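Epsin-3 (Saccharomyces cerevisiae, PDB 3ONK) helps recruit clathrin to the Golgi network and endosomes and binds phosphoinositide-rich membranes, its ENTH domain being the part described here. Local coordinates at residues S50-R55 with Y68-L73; Q72-L77 with E83-D88; Y76-G81 with I124-D129. One frame throughout, in Å; residues are numbered along the deposited sequence.

Contact 1 (S50-R55 with Y68-L73); sequences SMIFRR and YKALQL
Two torsion settings on Ile52 decide how it meets Ala70 and Leu73. With chi1 at -75°, CG2 stands anti to the backbone N and lies beside Ala70, while CG1 stands anti to the carbonyl carbon; the extended chi2 (-164°) then carries CD1 to Leu73. There Ile52 CD1 meets Leu73 CD2 at 3.8 Å and Leu73 CG at 3.9 Å, the two side chains crossing at a slant. In Leu73, CG anti to the backbone N, together with the chi2 rotation, puts CD2 against Ile52. Ala70 CB occupies the point of nearest backbones, where the CA atoms of Ile52 and Ala70 are 5.9 Å apart. Its methyl lies 4.0 Å from Ile52 O and 4.1 Å from Arg55 CB, the closest approach of Arg55, made near the root of its chain. Replacing Ile52 with an alanine would probably open a gap beside Leu73 CD2, since the CD1 and CG1 contacts would both be lost. Leu74 and Leu77 also touch Ile52, extending the apolar cluster along helix 64-80. The segment axes approach to 9.3 Å at 140° between their directions: a roughly antiparallel, splayed pair of consecutive helices, 42-57 and 64-80, in the all-helical ENTH domain.

Contact 2 (Q72-L77 with E83-D88); sequences QLLDYL and ERFIDD
Leu77 and Phe85 have the nearest CA atoms across the contact, 7.9 Å apart, where two helical segments come within 11.1 Å between axes. Their N-to-C directions differ by 130°, so the chain largely reverses as it passes from helix 64-80 into helix 83-90. The wide separation is bridged mainly by the Phe85 ring: its chi1 of 177° sets CG anti to the backbone N and brings the ring against Leu74 and Leu77. These are two consecutive helices joined by a short turn, part of the ENTH domain's all-helical fold, and one aromatic side chain fills much of the interface. Leu77 crosses the ring obliquely and meets it with two carbons: CB is 3.5 Å from Phe85 CE1, and CD1 is 3.5 Å from Phe85 CZ. Leu74 comes instead at the ring edge, near its plane, with its CD1 methyl 3.6 Å from Phe85 CZ. Phe85 CZ thus touches methyls from two successive turns of the helix, which approach it from directions about 90° apart. Ile86 adds a lighter touch, its CD1 lying 4.2 Å from Leu77 O. Beyond the pair, Ile86 reaches Ile133 and Arg137 of helix 130-143.

Contact 3 (Y76-G81 with I124-D129); sequences YLIKHG and IELLSD
Ile78 divides its two branches between two neighbouring leucines, each pair differently oriented. Against Leu126 the side chains slide past one another in opposite directions, bringing Ile78 CG2 to 3.6 Å from Leu126 CD2. Against Leu127 they cross at about a right angle, with Ile78 CD1 3.7 Å from both CG and CD2 of that leucine. The split follows from a chi1 of -67°, which places CG2 anti to the backbone N and CG1, carrying CD1, anti to the carbonyl carbon. Lys79 joins through its aliphatic chain: CE lies 4.2 Å from Leu126 CD2, while its NZ forms a salt bridge with Asp75. The contact packs the last turn of helix 64-80 against the C-terminal end of helix 113-127, two helices not adjacent in sequence, within the all-helical ENTH fold. There Ile124 O accepts two bonds, from Ser128 N and from Ser128 OG at 3.1 Å, which reach it from opposite faces of the carbonyl plane. Asp129 follows as the N-cap of helix 130-143, with OD1 bonded to Asn131 N. Cohesion across the interface is thus apolar, resting on aliphatic carbon contacts, chiefly methyls, whereas polar groups serve the helix ends and Asp75 meets the lysine charge.

In the fold
Helix 64-80 runs through all three contacts and meets a different helix in each: 42-57 in contact 1, 83-90 in contact 2 and 113-127 in contact 3. All are mainly buried, but their centres lie about 4, 7 and 9 Å from the chain's centre in that order. Contact 1 is aliphatic, contact 2 turns on an aromatic ring, and contact 3 is again aliphatic but includes the aliphatic chain of the partly exposed Lys79. The sets interlock: Phe53 CE1 is 3.7 Å from Leu74 CD2, joining contacts 1 and 2, while Ile86 CG2 is 3.9 Å from Leu127 CD2, joining contacts 2 and 3. Together they place helix 64-80 centrally in the ENTH bundle.

Contact 1 (S50-R55 with Y68-L73)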
loop_
_atom_site.group_PDB
_atom_site.type_symbol
_atom_site.label_atom_id
_atom_site.label_comp_id
_atom_site.label_asym_id
_atom_site.label_seq_id
_atom_site.Cartn_x
_atom_site.Cartn_y
_atom_site.Cartn_z
ATOM N N SER A 50 -3.213 -10.005 -2.601
ATOM C CA SER A 50 -3.029 -10.906 -1.474
ATOM C C SER A 50 -1.916 -10.417 -0.566
ATOM O O SER A 50 -2.120 -10.189 0.629
ATOM C CB SER A 50 -2.649 -12.287 -1.976
ATOM O OG SER A 50 -3.487 -12.664 -3.052
ATOM N N MET A 51 -0.739 -10.253 -1.157
ATOM C CA MET A 51 0.464 -9.908 -0.424
ATOM C C MET A 51 0.328 -8.599 0.359
ATOM O O MET A 51 0.759 -8.511 1.512
ATOM C CB MET A 51 1.647 -9.825 -1.391
ATOM C CG MET A 51 2.020 -11.148 -2.061
ATOM S SD MET A 51 2.601 -12.413 -0.911
ATOM C CE MET A 51 3.612 -11.443 0.191
ATOM N N ILE A 52 -0.269 -7.584 -0.264
ATOM C CA ILE A 52 -0.347 -6.271 0.370
ATOM C C ILE A 52 -1.246 -6.275 1.594
ATOM O O ILE A 52 -0.920 -5.664 2.605
ATOM C CB ILE A 52 -0.841 -5.165 -0.583
ATOM C CG1 ILE A 52 0.256 -4.769 -1.570
ATOM C CG2 ILE A 52 -1.227 -3.921 0.223
ATOM C CD1 ILE A 52 -0.019 -3.437 -2.287
ATOM N N PHE A 53 -2.382 -6.961 1.506
ATOM C CA PHE A 53 -3.337 -6.926 2.610
ATOM C C PHE A 53 -2.996 -7.929 3.714
ATOM O O PHE A 53 -3.383 -7.738 4.865
ATOM C CB PHE A 53 -4.768 -7.100 2.113
ATOM C CG PHE A 53 -5.229 -5.990 1.205
ATOM C CD1 PHE A 53 -5.135 -4.666 1.608
ATOM C CD2 PHE A 53 -5.768 -6.267 -0.037
ATOM C CE1 PHE A 53 -5.563 -3.631 0.784
ATOM C CE2 PHE A 53 -6.198 -5.231 -0.877
ATOM C CZ PHE A 53 -6.089 -3.915 -0.464
ATOM N N ARG A 54 -2.264 -8.987 3.369
ATOM C CA ARG A 54 -1.760 -9.911 4.381
ATOM C C ARG A 54 -1.166 -9.109 5.514
ATOM O O ARG A 54 -1.296 -9.461 6.678
ATOM C CB ARG A 54 -0.701 -10.851 3.805
ATOM C CG ARG A 54 -1.280 -11.867 2.840
ATOM C CD ARG A 54 -0.284 -12.932 2.428
ATOM N NE ARG A 54 -0.907 -13.862 1.492
ATOM C CZ ARG A 54 -1.659 -14.895 1.857
ATOM N NH1 ARG A 54 -1.873 -15.142 3.146
ATOM N NH2 ARG A 54 -2.193 -15.685 0.934
ATOM N N ARG A 55 -0.520 -8.010 5.154
ATOM C CA ARG A 55 0.138 -7.156 6.129
ATOM C C ARG A 55 -0.855 -6.520 7.116
ATOM O O ARG A 55 -0.621 -6.529 8.329
ATOM C CB ARG A 55 0.975 -6.095 5.408
ATOM C CG ARG A 55 2.476 -6.390 5.412
ATOM C CD ARG A 55 2.795 -7.778 4.843
ATOM N NE ARG A 55 3.299 -7.716 3.469
ATOM C CZ ARG A 55 3.370 -8.758 2.639
ATOM N NH1 ARG A 55 2.960 -9.967 3.034
ATOM N NH2 ARG A 55 3.840 -8.584 1.406
ATOM N N TYR A 68 3.140 0.268 7.437
ATOM C CA TYR A 68 3.409 1.592 6.883
ATOM C C TYR A 68 3.901 1.487 5.432
ATOM O O TYR A 68 3.426 2.208 4.546
ATOM C CB TYR A 68 4.420 2.367 7.734
ATOM C CG TYR A 68 4.525 3.811 7.294
ATOM C CD1 TYR A 68 3.501 4.697 7.561
ATOM C CD2 TYR A 68 5.629 4.277 6.592
ATOM C CE1 TYR A 68 3.563 6.004 7.168
ATOM C CE2 TYR A 68 5.700 5.605 6.177
ATOM C CZ TYR A 68 4.654 6.462 6.480
ATOM O OH TYR A 68 4.676 7.785 6.104
ATOM N N LYS A 69 4.827 0.559 5.193
ATOM C CA LYS A 69 5.381 0.347 3.852
ATOM C C LYS A 69 4.349 -0.219 2.854
ATOM O O LYS A 69 4.379 0.099 1.663
ATOM C CB LYS A 69 6.627 -0.534 3.942
ATOM C CG LYS A 69 7.763 0.146 4.725
ATOM C CD LYS A 69 8.878 -0.825 5.127
ATOM C CE LYS A 69 9.985 -0.866 4.111
ATOM N NZ LYS A 69 11.087 -1.751 4.525
ATOM N N ALA A 70 3.430 -1.046 3.349
ATOM C CA ALA A 70 2.304 -1.521 2.540
ATOM C C ALA A 70 1.359 -0.383 2.138
ATOM O O ALA A 70 0.785 -0.387 1.034
ATOM C CB ALA A 70 1.542 -2.594 3.284
ATOM N N LEU A 71 1.188 0.591 3.032
ATOM C CA LEU A 71 0.371 1.769 2.722
ATOM C C LEU A 71 1.014 2.625 1.642
ATOM O O LEU A 71 0.353 3.004 0.673
ATOM C CB LEU A 71 0.108 2.624 3.973
ATOM C CG LEU A 71 -0.780 2.016 5.077
ATOM C CD1 LEU A 71 -0.860 2.990 6.255
ATOM C CD2 LEU A 71 -2.175 1.676 4.558
ATOM N N GLN A 72 2.296 2.940 1.831
ATOM C CA GLN A 72 3.072 3.665 0.835
ATOM C C GLN A 72 2.975 3.012 -0.534
ATOM O O GLN A 72 2.784 3.693 -1.527
ATOM C CB GLN A 72 4.548 3.736 1.232
ATOM C CG GLN A 72 4.868 4.674 2.368
ATOM C CD GLN A 72 6.341 4.657 2.719
ATOM O OE1 GLN A 72 6.872 3.635 3.168
ATOM N NE2 GLN A 72 7.015 5.795 2.516
ATOM N N LEU A 73 3.148 1.692 -0.591
ATOM C CA LEU A 73 3.051 0.966 -1.862
ATOM C C LEU A 73 1.670 1.112 -2.495
ATOM O O LEU A 73 1.539 1.330 -3.698
ATOM C CB LEU A 73 3.343 -0.523 -1.655
ATOM C CG LEU A 73 3.272 -1.427 -2.888
ATOM C CD1 LEU A 73 4.124 -0.906 -4.053
ATOM C CD2 LEU A 73 3.693 -2.855 -2.521
#

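Contact 2 (Q72-L77 with E83-D88)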
loop_
_atom_site.group_PDB
_atom_site.type_symbol
_atom_site.label_atom_id
_atom_site.label_comp_id
_atom_site.label_asym_id
_atom_site.label_seq_id
_atom_site.Cartn_x
_atom_site.Cartn_y
_atom_site.Cartn_z
ATOM N N GLN A 72 2.296 2.940 1.831
ATOM C CA GLN A 72 3.072 3.665 0.835
ATOM C C GLN A 72 2.975 3.012 -0.534
ATOM O O GLN A 72 2.784 3.693 -1.527
ATOM C CB GLN A 72 4.548 3.736 1.232
ATOM C CG GLN A 72 4.868 4.674 2.368
ATOM C CD GLN A 72 6.341 4.657 2.719
ATOM O OE1 GLN A 72 6.872 3.635 3.168
ATOM N NE2 GLN A 72 7.015 5.795 2.516
ATOM N N LEU A 73 3.148 1.692 -0.591
ATOM C CA LEU A 73 3.051 0.966 -1.862
ATOM C C LEU A 73 1.670 1.112 -2.495
ATOM O O LEU A 73 1.539 1.330 -3.698
ATOM C CB LEU A 73 3.343 -0.523 -1.655
ATOM C CG LEU A 73 3.272 -1.427 -2.888
ATOM C CD1 LEU A 73 4.124 -0.906 -4.053
ATOM C CD2 LEU A 73 3.693 -2.855 -2.521
ATOM N N LEU A 74 0.642 0.982 -1.667
ATOM C CA LEU A 74 -0.730 0.991 -2.136
ATOM C C LEU A 74 -1.091 2.389 -2.633
ATOM O O LEU A 74 -1.845 2.549 -3.594
ATOM C CB LEU A 74 -1.648 0.534 -0.997
ATOM C CG LEU A 74 -3.036 -0.072 -1.211
ATOM C CD1 LEU A 74 -3.083 -1.200 -2.241
ATOM C CD2 LEU A 74 -3.567 -0.561 0.142
ATOM N N ASP A 75 -0.522 3.409 -2.000
ATOM C CA ASP A 75 -0.711 4.763 -2.491
ATOM C C ASP A 75 -0.123 4.901 -3.895
ATOM O O ASP A 75 -0.755 5.416 -4.818
ATOM C CB ASP A 75 -0.042 5.772 -1.555
ATOM C CG ASP A 75 -0.327 7.206 -1.957
ATOM O OD1 ASP A 75 -1.490 7.632 -1.827
ATOM O OD2 ASP A 75 0.600 7.895 -2.439
ATOM N N TYR A 76 1.105 4.441 -4.047
ATOM C CA TYR A 76 1.785 4.540 -5.327
ATOM C C TYR A 76 0.984 3.807 -6.405
ATOM O O TYR A 76 0.858 4.292 -7.523
ATOM C CB TYR A 76 3.202 3.965 -5.212
ATOM C CG TYR A 76 4.061 4.184 -6.437
ATOM C CD1 TYR A 76 4.875 5.312 -6.552
ATOM C CD2 TYR A 76 4.053 3.267 -7.486
ATOM C CE1 TYR A 76 5.667 5.505 -7.677
ATOM C CE2 TYR A 76 4.831 3.457 -8.614
ATOM C CZ TYR A 76 5.631 4.573 -8.708
ATOM O OH TYR A 76 6.401 4.756 -9.836
ATOM N N LEU A 77 0.425 2.650 -6.055
ATOM C CA LEU A 77 -0.246 1.799 -7.035
ATOM C C LEU A 77 -1.557 2.404 -7.487
ATOM O O LEU A 77 -1.956 2.273 -8.640
ATOM C CB LEU A 77 -0.484 0.399 -6.482
ATOM C CG LEU A 77 0.758 -0.460 -6.232
ATOM C CD1 LEU A 77 0.350 -1.815 -5.663
ATOM C CD2 LEU A 77 1.588 -0.639 -7.506
ATOM N N GLU A 83 -6.214 0.586 -13.673
ATOM C CA GLU A 83 -7.537 0.992 -13.200
ATOM C C GLU A 83 -8.258 -0.176 -12.523
ATOM O O GLU A 83 -9.010 0.005 -11.555
ATOM C CB GLU A 83 -8.365 1.473 -14.387
ATOM C CG GLU A 83 -9.513 2.354 -14.021
ATOM C CD GLU A 83 -9.052 3.734 -13.655
ATOM O OE1 GLU A 83 -8.427 4.389 -14.523
ATOM O OE2 GLU A 83 -9.324 4.154 -12.504
ATOM N N ARG A 84 -8.032 -1.379 -13.048
ATOM C CA ARG A 84 -8.651 -2.587 -12.509
ATOM C C ARG A 84 -8.166 -2.867 -11.087
ATOM O O ARG A 84 -8.880 -3.472 -10.285
ATOM C CB ARG A 84 -8.380 -3.783 -13.428
ATOM C CG ARG A 84 -9.251 -3.791 -14.708
ATOM C CD ARG A 84 -8.649 -4.640 -15.844
ATOM N NE ARG A 84 -9.647 -5.134 -16.808
ATOM C CZ ARG A 84 -10.371 -4.373 -17.635
ATOM N NH1 ARG A 84 -10.241 -3.051 -17.635
ATOM N NH2 ARG A 84 -11.242 -4.936 -18.464
ATOM N N PHE A 85 -6.949 -2.430 -10.780
ATOM C CA PHE A 85 -6.386 -2.625 -9.444
ATOM C C PHE A 85 -7.075 -1.755 -8.390
ATOM O O PHE A 85 -7.199 -2.158 -7.229
ATOM C CB PHE A 85 -4.882 -2.333 -9.457
ATOM C CG PHE A 85 -4.240 -2.431 -8.104
ATOM C CD1 PHE A 85 -4.032 -1.295 -7.339
ATOM C CD2 PHE A 85 -3.879 -3.664 -7.582
ATOM C CE1 PHE A 85 -3.442 -1.387 -6.092
ATOM C CE2 PHE A 85 -3.306 -3.756 -6.335
ATOM C CZ PHE A 85 -3.074 -2.621 -5.595
ATOM N N ILE A 86 -7.488 -0.545 -8.788
ATOM C CA ILE A 86 -8.280 0.338 -7.922
ATOM C C ILE A 86 -9.651 -0.299 -7.683
ATOM O O ILE A 86 -10.164 -0.294 -6.565
ATOM C CB ILE A 86 -8.541 1.734 -8.583
ATOM C CG1 ILE A 86 -7.255 2.357 -9.139
ATOM C CG2 ILE A 86 -9.278 2.669 -7.630
ATOM C CD1 ILE A 86 -6.139 2.421 -8.147
ATOM N N ASP A 87 -10.250 -0.824 -8.753
ATOM C CA ASP A 87 -11.501 -1.564 -8.639
ATOM C C ASP A 87 -11.323 -2.678 -7.603
ATOM O O ASP A 87 -12.105 -2.780 -6.653
ATOM C CB ASP A 87 -11.923 -2.156 -9.995
ATOM C CG ASP A 87 -12.405 -1.096 -10.984
ATOM O OD1 ASP A 87 -12.590 -1.424 -12.174
ATOM O OD2 ASP A 87 -12.604 0.067 -10.581
ATOM N N ASP A 88 -10.289 -3.501 -7.777
ATOM C CA ASP A 88 -9.992 -4.581 -6.820
ATOM C C ASP A 88 -9.860 -4.060 -5.392
ATOM O O ASP A 88 -10.506 -4.566 -4.479
ATOM C CB ASP A 88 -8.691 -5.277 -7.195
ATOM C CG ASP A 88 -8.805 -6.091 -8.470
ATOM O OD1 ASP A 88 -9.914 -6.190 -9.041
ATOM O OD2 ASP A 88 -7.775 -6.646 -8.891
#

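Contact 3 (Y76-G81 with I124-D129)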
loop_
_atom_site.group_PDB
_atom_site.type_symbol
_atom_site.label_atom_id
_atom_site.label_comp_id
_atom_site.label_asym_id
_atom_site.label_seq_id
_atom_site.Cartn_x
_atom_site.Cartn_y
_atom_site.Cartn_z
ATOM N N TYR A 76 1.105 4.441 -4.047
ATOM C CA TYR A 76 1.785 4.540 -5.327
ATOM C C TYR A 76 0.984 3.807 -6.405
ATOM O O TYR A 76 0.858 4.292 -7.523
ATOM C CB TYR A 76 3.202 3.965 -5.212
ATOM C CG TYR A 76 4.061 4.184 -6.437
ATOM C CD1 TYR A 76 4.875 5.312 -6.552
ATOM C CD2 TYR A 76 4.053 3.267 -7.486
ATOM C CE1 TYR A 76 5.667 5.505 -7.677
ATOM C CE2 TYR A 76 4.831 3.457 -8.614
ATOM C CZ TYR A 76 5.631 4.573 -8.708
ATOM O OH TYR A 76 6.401 4.756 -9.836
ATOM N N LEU A 77 0.425 2.650 -6.055
ATOM C CA LEU A 77 -0.246 1.799 -7.035
ATOM C C LEU A 77 -1.557 2.404 -7.487
ATOM O O LEU A 77 -1.956 2.273 -8.640
ATOM C CB LEU A 77 -0.484 0.399 -6.482
ATOM C CG LEU A 77 0.758 -0.460 -6.232
ATOM C CD1 LEU A 77 0.350 -1.815 -5.663
ATOM C CD2 LEU A 77 1.588 -0.639 -7.506
ATOM N N ILE A 78 -2.228 3.082 -6.566
ATOM C CA ILE A 78 -3.436 3.784 -6.919
ATOM C C ILE A 78 -3.142 4.927 -7.890
ATOM O O ILE A 78 -3.946 5.225 -8.769
ATOM C CB ILE A 78 -4.201 4.198 -5.656
ATOM C CG1 ILE A 78 -4.710 2.919 -4.965
ATOM C CG2 ILE A 78 -5.349 5.131 -5.999
ATOM C CD1 ILE A 78 -5.024 3.076 -3.525
ATOM N N LYS A 79 -1.951 5.507 -7.785
ATOM C CA LYS A 79 -1.546 6.594 -8.681
ATOM C C LYS A 79 -0.909 6.112 -9.985
ATOM O O LYS A 79 -0.956 6.808 -10.998
ATOM C CB LYS A 79 -0.585 7.549 -7.965
ATOM C CG LYS A 79 -1.240 8.353 -6.850
ATOM C CD LYS A 79 -0.203 8.978 -5.923
ATOM C CE LYS A 79 -0.867 9.559 -4.681
ATOM N NZ LYS A 79 0.139 10.111 -3.720
ATOM N N HIS A 80 -0.321 4.920 -9.967
ATOM C CA HIS A 80 0.444 4.463 -11.128
ATOM C C HIS A 80 -0.098 3.181 -11.769
ATOM O O HIS A 80 0.156 2.916 -12.949
ATOM C CB HIS A 80 1.932 4.283 -10.776
ATOM C CG HIS A 80 2.581 5.519 -10.225
ATOM N ND1 HIS A 80 3.277 6.414 -11.010
ATOM C CD2 HIS A 80 2.633 6.007 -8.962
ATOM C CE1 HIS A 80 3.721 7.405 -10.256
ATOM N NE2 HIS A 80 3.346 7.181 -9.009
ATOM N N GLY A 81 -0.841 2.402 -10.987
ATOM C CA GLY A 81 -1.234 1.055 -11.362
ATOM C C GLY A 81 -2.457 1.018 -12.249
ATOM O O GLY A 81 -3.020 2.047 -12.574
ATOM N N ILE A 124 -7.827 6.354 2.039
ATOM C CA ILE A 124 -9.247 6.039 1.936
ATOM C C ILE A 124 -9.982 7.206 1.290
ATOM O O ILE A 124 -10.877 7.019 0.468
ATOM C CB ILE A 124 -9.871 5.656 3.298
ATOM C CG1 ILE A 124 -9.386 4.263 3.729
ATOM C CG2 ILE A 124 -11.393 5.682 3.218
ATOM C CD1 ILE A 124 -9.615 3.948 5.203
ATOM N N GLU A 125 -9.575 8.416 1.642
ATOM C CA GLU A 125 -10.109 9.591 0.981
ATOM C C GLU A 125 -9.809 9.476 -0.512
ATOM O O GLU A 125 -10.696 9.682 -1.337
ATOM C CB GLU A 125 -9.486 10.853 1.563
ATOM C CG GLU A 125 -10.205 12.116 1.208
ATOM C CD GLU A 125 -9.412 13.343 1.605
ATOM O OE1 GLU A 125 -8.163 13.263 1.614
ATOM O OE2 GLU A 125 -10.038 14.382 1.906
ATOM N N LEU A 126 -8.568 9.113 -0.851
ATOM C CA LEU A 126 -8.171 8.947 -2.257
ATOM C C LEU A 126 -9.013 7.894 -2.963
ATOM O O LEU A 126 -9.677 8.184 -3.962
ATOM C CB LEU A 126 -6.682 8.595 -2.393
ATOM C CG LEU A 126 -6.138 8.436 -3.827
ATOM C CD1 LEU A 126 -6.279 9.740 -4.622
ATOM C CD2 LEU A 126 -4.684 7.933 -3.855
ATOM N N LEU A 127 -9.004 6.677 -2.419
ATOM C CA LEU A 127 -9.672 5.537 -3.045
ATOM C C LEU A 127 -11.134 5.786 -3.364
ATOM O O LEU A 127 -11.635 5.286 -4.363
ATOM C CB LEU A 127 -9.610 4.310 -2.138
ATOM C CG LEU A 127 -8.557 3.241 -2.386
ATOM C CD1 LEU A 127 -8.701 2.222 -1.292
ATOM C CD2 LEU A 127 -8.683 2.581 -3.758
ATOM N N SER A 128 -11.822 6.526 -2.496
ATOM C CA SER A 128 -13.271 6.679 -2.607
ATOM C C SER A 128 -13.700 7.926 -3.386
ATOM O O SER A 128 -14.869 8.284 -3.394
ATOM C CB SER A 128 -13.909 6.680 -1.218
ATOM O OG SER A 128 -13.626 7.887 -0.532
ATOM N N ASP A 129 -12.761 8.562 -4.071
ATOM C CA ASP A 129 -13.061 9.799 -4.787
ATOM C C ASP A 129 -12.515 9.791 -6.216
ATOM O O ASP A 129 -11.320 9.998 -6.431
ATOM C CB ASP A 129 -12.500 10.998 -4.013
ATOM C CG ASP A 129 -12.882 12.316 -4.648
ATOM O OD1 ASP A 129 -13.548 12.284 -5.702
ATOM O OD2 ASP A 129 -12.538 13.377 -4.089
#